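Local coordinates for biotin protein ligase-like protein of unknown function (PDB 3BFM), which is of unknown function but resembles biotin protein ligases and probably shares the fold of the biotin/lipoate A/B protein ligase family, at residues A[65-68]-A[69-72]; A[90-93]-A[94-98]; A[111-115]-A[116-120]; A[153-156]-A[157-160]; A[161-164]-A[165-169]. All coordinates share one frame; numbering follows the deposited sequence.

Five local contacts illustrate how short-range geometry changes with place in a fold. Contacts 1, 2 and 5 are largely buried: contact 1 lies near the N-terminal end of helix 67-82, contact 5 in the middle of helix 156-175, and contact 2 is the hairpin of strands 89-91 and 96-99. Contact 1 touches contact 2 through G72 and L68, and contact 5 through C71. Contact 4, which leads into contact 5 on the same helix, is partly buried and mixes apolar packing with an exposed arginine. Contact 3 is a surface loop, where a carboxylate supplements the backbone bond of a turn, whereas contact 1 relies on helix backbone bonds and apolar side chains.

Contact 1 of 5, residues A[65-68]-A[69-72]; sequences MAML and PVCG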
# COMPACT_ATOMS: atom_id res chain seq x y z
N MSE A 65 -8.93 -10.07 13.33
CA MSE A 65 -10.38 -10.04 13.06
C MSE A 65 -10.97 -8.62 12.96
O MSE A 65 -12.01 -8.46 12.33
CB MSE A 65 -11.13 -10.83 14.13
CG MSE A 65 -10.81 -12.29 14.22
SE MSE A 65 -10.84 -13.21 12.44
CE MSE A 65 -12.61 -13.00 12.01
N ALA A 66 -10.33 -7.62 13.58
CA ALA A 66 -10.74 -6.22 13.46
C ALA A 66 -10.80 -5.75 12.00
O ALA A 66 -11.39 -4.71 11.68
CB ALA A 66 -9.81 -5.32 14.28
N MSE A 67 -10.17 -6.50 11.10
CA MSE A 67 -10.23 -6.11 9.70
C MSE A 67 -11.68 -6.13 9.17
O MSE A 67 -12.03 -5.38 8.24
CB MSE A 67 -9.33 -7.01 8.82
CG MSE A 67 -7.81 -6.85 9.13
SE MSE A 67 -7.17 -5.06 8.74
CE MSE A 67 -7.27 -4.43 10.70
N LEU A 68 -12.51 -7.03 9.71
CA LEU A 68 -13.94 -7.04 9.30
C LEU A 68 -14.67 -5.73 9.64
O LEU A 68 -15.17 -5.03 8.72
CB LEU A 68 -14.68 -8.27 9.86
CG LEU A 68 -16.15 -8.41 9.50
CD1 LEU A 68 -16.27 -8.47 7.97
CD2 LEU A 68 -16.74 -9.66 10.12
N PRO A 69 -14.75 -5.35 10.95
CA PRO A 69 -15.33 -4.03 11.25
C PRO A 69 -14.68 -2.84 10.56
O PRO A 69 -15.38 -1.93 10.09
CB PRO A 69 -15.23 -3.92 12.77
CG PRO A 69 -14.51 -5.11 13.23
CD PRO A 69 -14.49 -6.13 12.18
N VAL A 70 -13.36 -2.86 10.47
CA VAL A 70 -12.63 -1.84 9.74
C VAL A 70 -13.13 -1.70 8.31
O VAL A 70 -13.39 -0.59 7.86
CB VAL A 70 -11.12 -2.07 9.78
CG1 VAL A 70 -10.40 -1.22 8.70
CG2 VAL A 70 -10.53 -1.81 11.16
N CYS A 71 -13.27 -2.81 7.57
CA CYS A 71 -13.73 -2.73 6.18
C CYS A 71 -15.23 -2.42 6.07
O CYS A 71 -15.72 -1.91 5.06
CB CYS A 71 -13.38 -4.01 5.44
SG CYS A 71 -11.57 -4.17 5.20
N GLY A 72 -15.98 -2.72 7.13
CA GLY A 72 -17.36 -2.30 7.23
C GLY A 72 -17.49 -0.80 7.35
O GLY A 72 -18.32 -0.18 6.69
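V70 meets A66 in two ways at a single oxygen. Its backbone N donates to A66 O at 3.0 Å, nearly along the C=O axis, and its methyl CG2 sits 3.1 Å from that same A66 O. The rotamer explains the pairing: with CG1 anti to the backbone N (chi1 165°), CG2 is left beside that N, close to the oxygen to which the N-H donates. One residue further on, C71 N reaches M67 O at 2.9 Å, tilted 35° from the carbonyl plane, and G72 N closes the next turn on L68 O at 2.9 Å. The selenomethionine M67 adds an apolar touch, its methyl CE lying 4.2 Å from V70 CG2. These are i to i+4 bonds near the N-terminal end of helix 67-82, and P69 shows how a proline is tolerated there. Having no N-H, it cannot donate to M65 O; that oxygen accepts from L68 N at 3.0 Å instead, and the ring carbon P69 CD rests 3.4 Å from M65 O. Further out, A66 and M67 lean on W174 and V70 on W170, both of helix 156-175, while P69 packs against W186 of helix 179-189 and against F213 and L228. L68 turns to L107 and I109 of strand 102-111, joining this end of the helix to the central sheet.

Contact 2 of 5, residues A[90-93]-A[94-98]; sequences HLDW and NGALR
H90 and R98 form an antiparallel hydrogen-bonded pair, L91 and L97 the non-hydrogen-bonded pair that follows, and the chain reverses between D92 and G95. D92 N donates to A96 O at 2.9 Å and G95 N to D92 O at 3.0 Å, which makes this a type I turn with a G1 bulge; the positive phi of G95, 102°, is one that a side chain would jam. N94 CG lies between its backbone N and carbonyl carbon (chi1 69°), which stacks the amide on the D92 carboxylate, planes 11° apart. D92 OD1 takes N94 N on its anti side at 2.9 Å and also forms a salt bridge with R197. N94 OD1 accepts from A96 N at 2.9 Å, an Asx turn. A water links D92 OD2 to R98 NE, and R98 NH1 also reaches G101 O. L91 and L97 lie side by side, their CD2 methyls tightly packed at 3.5 Å. W93 reaches beyond the hairpin into a buried site, where NE1 bonds to F213 O and the ring meets L228 and V231. Strand 89-91 is an edge strand of the sheet within this chain and L91 packs on helix 179-189, while strand 96-99 pairs with strand 102-111.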
# COMPACT_ATOMS: atom_id res chain seq x y z
N HIS A 90 -26.15 0.30 7.93
CA HIS A 90 -25.74 -0.30 9.20
C HIS A 90 -24.97 -1.60 8.99
O HIS A 90 -25.14 -2.30 7.98
CB HIS A 90 -26.96 -0.58 10.07
CG HIS A 90 -27.66 0.66 10.54
ND1 HIS A 90 -28.87 1.07 10.04
CD2 HIS A 90 -27.29 1.59 11.45
CE1 HIS A 90 -29.24 2.19 10.63
NE2 HIS A 90 -28.30 2.53 11.49
N LEU A 91 -24.13 -1.91 9.96
CA LEU A 91 -23.23 -3.05 9.91
C LEU A 91 -23.62 -4.10 10.94
O LEU A 91 -23.69 -3.80 12.13
CB LEU A 91 -21.79 -2.59 10.18
CG LEU A 91 -21.20 -1.48 9.29
CD1 LEU A 91 -19.81 -1.01 9.86
CD2 LEU A 91 -21.10 -1.95 7.81
N ASP A 92 -23.86 -5.32 10.49
CA ASP A 92 -24.04 -6.40 11.43
C ASP A 92 -22.69 -6.91 11.97
O ASP A 92 -21.64 -6.92 11.28
CB ASP A 92 -24.84 -7.53 10.79
CG ASP A 92 -25.39 -8.53 11.79
OD1 ASP A 92 -24.59 -9.14 12.54
OD2 ASP A 92 -26.65 -8.71 11.80
N TRP A 93 -22.71 -7.39 13.21
CA TRP A 93 -21.50 -7.92 13.83
C TRP A 93 -20.88 -9.03 12.97
O TRP A 93 -19.65 -9.15 12.86
CB TRP A 93 -21.88 -8.46 15.21
CG TRP A 93 -20.79 -9.11 15.93
CD1 TRP A 93 -19.81 -8.52 16.65
CD2 TRP A 93 -20.56 -10.52 16.00
NE1 TRP A 93 -18.96 -9.47 17.15
CE2 TRP A 93 -19.39 -10.71 16.75
CE3 TRP A 93 -21.20 -11.62 15.46
CZ2 TRP A 93 -18.88 -11.98 17.02
CZ3 TRP A 93 -20.70 -12.87 15.71
CH2 TRP A 93 -19.56 -13.04 16.48
N ASN A 94 -21.75 -9.84 12.37
CA ASN A 94 -21.33 -11.00 11.53
C ASN A 94 -20.90 -10.67 10.13
O ASN A 94 -20.55 -11.56 9.36
CB ASN A 94 -22.39 -12.09 11.51
CG ASN A 94 -23.67 -11.71 10.76
OD1 ASN A 94 -23.73 -10.75 9.97
ND2 ASN A 94 -24.73 -12.44 11.06
N GLY A 95 -20.93 -9.39 9.80
CA GLY A 95 -20.52 -8.94 8.47
C GLY A 95 -21.64 -8.60 7.50
O GLY A 95 -21.37 -8.01 6.44
N ALA A 96 -22.88 -8.97 7.81
CA ALA A 96 -24.00 -8.61 6.97
C ALA A 96 -24.16 -7.10 6.86
O ALA A 96 -23.82 -6.33 7.79
CB ALA A 96 -25.30 -9.25 7.46
N LEU A 97 -24.61 -6.65 5.69
CA LEU A 97 -24.81 -5.22 5.50
C LEU A 97 -26.29 -4.93 5.50
O LEU A 97 -27.07 -5.75 5.05
CB LEU A 97 -24.17 -4.75 4.16
CG LEU A 97 -22.65 -4.84 4.07
CD1 LEU A 97 -22.07 -4.60 2.62
CD2 LEU A 97 -22.01 -3.86 5.05
N ARG A 98 -26.69 -3.75 5.98
CA ARG A 98 -28.07 -3.33 5.89
C ARG A 98 -28.15 -1.96 5.30
O ARG A 98 -27.40 -1.07 5.67
CB ARG A 98 -28.75 -3.31 7.26
CG ARG A 98 -28.84 -4.69 7.92
CD ARG A 98 -30.07 -4.83 8.79
NE ARG A 98 -30.25 -6.25 9.08
CZ ARG A 98 -31.30 -7.01 8.77
NH1 ARG A 98 -32.41 -6.50 8.22
NH2 ARG A 98 -31.28 -8.30 9.08
O HOH W 1 -29.51 0.35 7.41
O HOH W 2 -21.12 -5.56 8.62
O HOH W 3 -28.34 -8.31 9.60

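Contact 3 of 5, residues A[111-115]-A[116-120]; sequences ASTDD and PDTQP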
# COMPACT_ATOMS: atom_id res chain seq x y z
N ALA A 111 -9.02 -16.39 6.74
CA ALA A 111 -7.61 -16.27 7.03
C ALA A 111 -6.87 -17.61 6.95
O ALA A 111 -7.48 -18.67 6.82
CB ALA A 111 -7.43 -15.61 8.42
N SER A 112 -5.54 -17.54 7.07
CA SER A 112 -4.63 -18.65 6.77
C SER A 112 -4.65 -19.64 7.89
O SER A 112 -4.20 -20.77 7.72
CB SER A 112 -3.20 -18.15 6.56
OG SER A 112 -2.61 -17.67 7.78
N THR A 113 -5.21 -19.23 9.03
CA THR A 113 -5.24 -20.03 10.26
C THR A 113 -6.60 -19.82 10.93
O THR A 113 -7.30 -18.84 10.66
CB THR A 113 -4.14 -19.54 11.24
OG1 THR A 113 -4.15 -20.34 12.44
CG2 THR A 113 -4.39 -18.11 11.64
N ASP A 114 -6.97 -20.76 11.80
CA ASP A 114 -8.10 -20.56 12.71
C ASP A 114 -7.70 -20.58 14.19
O ASP A 114 -8.55 -20.54 15.06
CB ASP A 114 -9.21 -21.59 12.44
CG ASP A 114 -8.77 -23.01 12.71
OD1 ASP A 114 -7.56 -23.30 12.76
OD2 ASP A 114 -9.67 -23.86 12.85
N ASP A 115 -6.41 -20.63 14.48
CA ASP A 115 -5.93 -20.51 15.85
C ASP A 115 -5.88 -19.03 16.25
O ASP A 115 -5.07 -18.28 15.71
CB ASP A 115 -4.54 -21.10 15.96
CG ASP A 115 -3.96 -21.02 17.38
OD1 ASP A 115 -4.65 -20.54 18.30
OD2 ASP A 115 -2.81 -21.46 17.57
N PRO A 116 -6.69 -18.62 17.24
CA PRO A 116 -6.68 -17.23 17.69
C PRO A 116 -5.32 -16.69 18.10
O PRO A 116 -5.10 -15.50 18.00
CB PRO A 116 -7.63 -17.23 18.89
CG PRO A 116 -8.51 -18.37 18.68
CD PRO A 116 -7.69 -19.41 17.98
N ASP A 117 -4.43 -17.56 18.55
CA ASP A 117 -3.11 -17.14 19.01
C ASP A 117 -2.04 -16.99 17.92
O ASP A 117 -1.03 -16.33 18.14
CB ASP A 117 -2.62 -18.13 20.08
CG ASP A 117 -3.45 -18.07 21.35
OD1 ASP A 117 -3.93 -16.97 21.71
OD2 ASP A 117 -3.63 -19.13 21.99
N THR A 118 -2.28 -17.58 16.75
CA THR A 118 -1.32 -17.60 15.65
C THR A 118 -1.47 -16.33 14.79
O THR A 118 -2.59 -15.92 14.48
CB THR A 118 -1.60 -18.82 14.77
OG1 THR A 118 -1.49 -20.00 15.59
CG2 THR A 118 -0.64 -18.93 13.62
N GLN A 119 -0.35 -15.76 14.38
CA GLN A 119 -0.35 -14.66 13.44
C GLN A 119 -0.62 -15.25 12.06
O GLN A 119 0.09 -16.16 11.64
CB GLN A 119 0.97 -13.91 13.47
CG GLN A 119 1.08 -12.84 12.41
CD GLN A 119 2.37 -12.12 12.50
OE1 GLN A 119 2.77 -11.69 13.56
NE2 GLN A 119 3.05 -11.98 11.38
N PRO A 120 -1.66 -14.77 11.36
CA PRO A 120 -1.91 -15.42 10.08
C PRO A 120 -0.94 -14.98 8.98
O PRO A 120 -0.42 -13.86 9.01
CB PRO A 120 -3.39 -15.03 9.76
CG PRO A 120 -3.76 -13.93 10.67
CD PRO A 120 -2.63 -13.69 11.66
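D115 grips the two residues that complete its own turn. With CG anti to the backbone N (chi1 -180°), the carboxylate stands over the turn: D115 OD1 accepts from D117 N at 3.0 Å and OD2 from T118 OG1 at 2.8 Å, each oxygen met from above the carboxylate plane. The backbone closes the same turn, T118 N reaching D115 O at 3.1 Å. Replacing D115 by an alanine would probably leave D117 N and T118 OG1 without these acceptors and set the threonine hydroxyl free to turn. Close packing continues inward, where T113 CG2 lies 3.7 Å from P120 CB, and S112 OG is bonded to D121 N. A111, T113 and P120 all touch L61, and backbone bonds of P116 with A62 and T118 with L61 tie the turn itself to helix 61-64. Looseness is confined to the outer side chains. D114 points away from the contact, P116 and D117 are exposed, and D117 OD2 stands 4.1 Å from D115 OD1, a proximity of like charges that solvent would probably soften. Before the turn, T113 OG1 accepts from D115 N at 3.1 Å. An ST turn thus leads into a type I beta turn, within the connection between the neighbouring antiparallel strands 102-111 and 123-130.

Contact 4 of 5, residues A[153-156]-A[157-160]; sequences DVAA and PRLL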
# COMPACT_ATOMS: atom_id res chain seq x y z
N ASP A 153 -27.80 6.76 -8.69
CA ASP A 153 -26.71 7.60 -9.20
C ASP A 153 -25.32 7.16 -8.70
O ASP A 153 -24.33 7.85 -8.93
CB ASP A 153 -26.94 9.06 -8.81
N VAL A 154 -25.24 6.04 -7.96
CA VAL A 154 -23.96 5.54 -7.49
C VAL A 154 -23.43 4.53 -8.52
O VAL A 154 -24.05 3.52 -8.76
CB VAL A 154 -24.13 4.87 -6.13
CG1 VAL A 154 -22.78 4.27 -5.64
CG2 VAL A 154 -24.70 5.87 -5.12
N ALA A 155 -22.30 4.83 -9.14
CA ALA A 155 -21.71 3.94 -10.12
C ALA A 155 -20.90 2.86 -9.42
O ALA A 155 -20.17 3.17 -8.47
CB ALA A 155 -20.82 4.72 -11.07
N ALA A 156 -21.01 1.61 -9.87
CA ALA A 156 -20.36 0.48 -9.20
C ALA A 156 -18.85 0.64 -9.20
O ALA A 156 -18.20 0.42 -8.17
CB ALA A 156 -20.75 -0.89 -9.84
N PRO A 157 -18.27 1.02 -10.36
CA PRO A 157 -16.82 1.24 -10.36
C PRO A 157 -16.37 2.29 -9.34
O PRO A 157 -15.34 2.14 -8.72
CB PRO A 157 -16.53 1.76 -11.79
CG PRO A 157 -17.69 1.38 -12.61
CD PRO A 157 -18.87 1.25 -11.69
N ARG A 158 -17.10 3.39 -9.23
CA ARG A 158 -16.73 4.46 -8.30
C ARG A 158 -16.87 4.02 -6.85
O ARG A 158 -16.07 4.38 -6.01
CB ARG A 158 -17.58 5.70 -8.53
CG ARG A 158 -17.49 6.29 -9.95
CD ARG A 158 -16.13 6.87 -10.30
NE ARG A 158 -15.15 5.89 -10.74
CZ ARG A 158 -15.11 5.33 -11.95
NH1 ARG A 158 -16.03 5.61 -12.87
NH2 ARG A 158 -14.15 4.46 -12.23
N LEU A 159 -17.91 3.24 -6.57
CA LEU A 159 -18.12 2.65 -5.22
C LEU A 159 -16.98 1.69 -4.81
O LEU A 159 -16.47 1.72 -3.68
CB LEU A 159 -19.48 1.99 -5.15
CG LEU A 159 -19.85 1.39 -3.78
CD1 LEU A 159 -19.86 2.41 -2.64
CD2 LEU A 159 -21.21 0.65 -3.82
N LEU A 160 -16.58 0.82 -5.74
CA LEU A 160 -15.42 -0.03 -5.55
C LEU A 160 -14.15 0.73 -5.23
O LEU A 160 -13.45 0.40 -4.28
CB LEU A 160 -15.23 -0.91 -6.77
CG LEU A 160 -14.02 -1.82 -6.81
CD1 LEU A 160 -13.99 -2.80 -5.61
CD2 LEU A 160 -14.04 -2.57 -8.15
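V154 and L159 cross obliquely where the chain enters helix 156-175, V154 CG1 approaching L159 CB at 4.0 Å. V154 sends CG1 anti to its own N (chi1 177°), which carries that methyl over the first turn, and both side chains continue into L82 of helix 67-82. On another side of the turn A155 CB rests 3.8 Å from R158 CG. Beyond this the arginine doubles back through bends at chi2 and chi3 (-67° and 82°), laying one face of its guanidinium over P157, with P157 CB under the border of that face, 3.5 Å from the R158 guanidinium plane. R158 NE is held there by a salt bridge to E161 OE1. The whole is a helix N-terminus: A155 occupies the N-cap position, its carbonyl O taking L159 N at 3.0 Å, and A156 O takes L160 N at 2.9 Å. As an alanine, the N-cap residue has no side-chain acceptor to offer the first turn. P157 suits the position after A156, since a first-turn N-H has no carbonyl of the preceding turn to meet. L160 and A156 face strand 39-44, both touching L44, and V154 O accepts a hydrogen bond from Y147 OH.

Contact 5 of 5, residues A[161-164]-A[165-169]; sequences ESWA and RHCLH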
# COMPACT_ATOMS: atom_id res chain seq x y z
N GLU A 161 -13.84 1.76 -6.04
CA GLU A 161 -12.68 2.59 -5.81
C GLU A 161 -12.74 3.24 -4.45
O GLU A 161 -11.74 3.30 -3.73
CB GLU A 161 -12.65 3.72 -6.86
CG GLU A 161 -12.31 3.24 -8.23
CD GLU A 161 -12.47 4.32 -9.30
OE1 GLU A 161 -13.12 5.36 -9.03
OE2 GLU A 161 -11.91 4.12 -10.40
N SER A 162 -13.92 3.72 -4.10
CA SER A 162 -14.12 4.42 -2.84
C SER A 162 -13.99 3.48 -1.64
O SER A 162 -13.44 3.84 -0.61
CB SER A 162 -15.47 5.11 -2.84
OG SER A 162 -15.54 6.00 -1.77
N TRP A 163 -14.50 2.25 -1.79
CA TRP A 163 -14.39 1.27 -0.70
C TRP A 163 -12.88 1.05 -0.44
O TRP A 163 -12.38 1.15 0.70
CB TRP A 163 -15.09 -0.01 -1.05
CG TRP A 163 -15.01 -1.06 0.04
CD1 TRP A 163 -15.40 -0.91 1.36
CD2 TRP A 163 -14.56 -2.40 -0.10
NE1 TRP A 163 -15.21 -2.08 2.02
CE2 TRP A 163 -14.69 -3.02 1.16
CE3 TRP A 163 -14.05 -3.14 -1.17
CZ2 TRP A 163 -14.31 -4.34 1.39
CZ3 TRP A 163 -13.65 -4.46 -0.95
CH2 TRP A 163 -13.80 -5.05 0.31
N ALA A 164 -12.15 0.74 -1.50
CA ALA A 164 -10.71 0.52 -1.37
C ALA A 164 -9.99 1.67 -0.66
O ALA A 164 -9.20 1.43 0.27
CB ALA A 164 -10.07 0.21 -2.72
N ARG A 165 -10.27 2.90 -1.09
CA ARG A 165 -9.66 4.07 -0.50
C ARG A 165 -10.03 4.25 0.96
O ARG A 165 -9.15 4.48 1.82
CB ARG A 165 -10.04 5.36 -1.23
CG ARG A 165 -9.17 5.73 -2.37
CD ARG A 165 -9.34 7.19 -2.76
NE ARG A 165 -10.76 7.60 -2.86
CZ ARG A 165 -11.57 7.35 -3.89
NH1 ARG A 165 -11.16 6.68 -4.96
NH2 ARG A 165 -12.83 7.78 -3.84
N HIS A 166 -11.31 4.15 1.29
CA HIS A 166 -11.67 4.30 2.70
C HIS A 166 -11.21 3.14 3.60
O HIS A 166 -10.81 3.36 4.74
CB HIS A 166 -13.18 4.50 2.85
CG HIS A 166 -13.64 5.86 2.49
ND1 HIS A 166 -14.09 6.18 1.23
CD2 HIS A 166 -13.72 7.00 3.22
CE1 HIS A 166 -14.42 7.46 1.20
NE2 HIS A 166 -14.21 7.98 2.39
N CYS A 167 -11.22 1.89 3.11
CA CYS A 167 -10.60 0.80 3.84
C CYS A 167 -9.13 1.07 4.14
O CYS A 167 -8.66 0.86 5.25
CB CYS A 167 -10.74 -0.53 3.08
SG CYS A 167 -12.40 -1.14 3.11
N LEU A 168 -8.39 1.53 3.15
CA LEU A 168 -6.99 1.81 3.38
C LEU A 168 -6.82 2.90 4.44
O LEU A 168 -5.97 2.78 5.29
CB LEU A 168 -6.31 2.24 2.09
CG LEU A 168 -4.83 2.62 2.13
CD1 LEU A 168 -3.98 1.42 2.47
CD2 LEU A 168 -4.46 3.23 0.74
N HIS A 169 -7.64 3.94 4.40
CA HIS A 169 -7.54 4.99 5.43
C HIS A 169 -7.63 4.39 6.86
O HIS A 169 -6.76 4.63 7.71
CB HIS A 169 -8.61 6.06 5.18
CG HIS A 169 -8.76 7.04 6.29
ND1 HIS A 169 -7.93 8.13 6.43
CD2 HIS A 169 -9.62 7.08 7.34
CE1 HIS A 169 -8.28 8.80 7.51
NE2 HIS A 169 -9.31 8.19 8.07
O HOH W 4 -14.88 6.80 -6.40
O HOH W 5 -9.29 4.19 -5.32
O HOH W 6 -15.00 8.51 -1.92
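C167 places its sulfur over the face of the W163 indole, one turn away on the same helix. C167 SG lies 3.5 Å from the centroid of the W163 five-membered ring, 26° off the ring normal, and its nearest ring atom is W163 NE1 at 3.2 Å. Two rotamers converge here: W163 sends CG anti to its backbone N (chi1 -180°), while C167 keeps SG beside its own N (chi1 -72°). The indole N-H is engaged with C71 O of helix 67-82, which fixes the turn of the ring beneath the thiol. On a different side of the helix S162 O is held twice by one residue, H166, whose backbone N donates at 2.9 Å and whose ring ND1 donates at 3.0 Å, the two arriving from opposite faces of the carbonyl plane. The oxygen lies near the imidazole plane, so the ring meets it edge-on. A leucine in place of H166 would keep the backbone bond but would probably leave S162 O without its second donor and disturb the fit against N77 and A78. R165 folds back at chi3, one guanidinium face above S162 CA, and a water joins NH1, weakly, to E161 O. L168 touches L11 of the second subunit. Such i to i+4 contacts are characteristic of an alpha-helix, here amphipathic: W163, A164 and C167 are buried, the side packing on helix 67-82 and strand 48-55, while R165 and H169 are exposed.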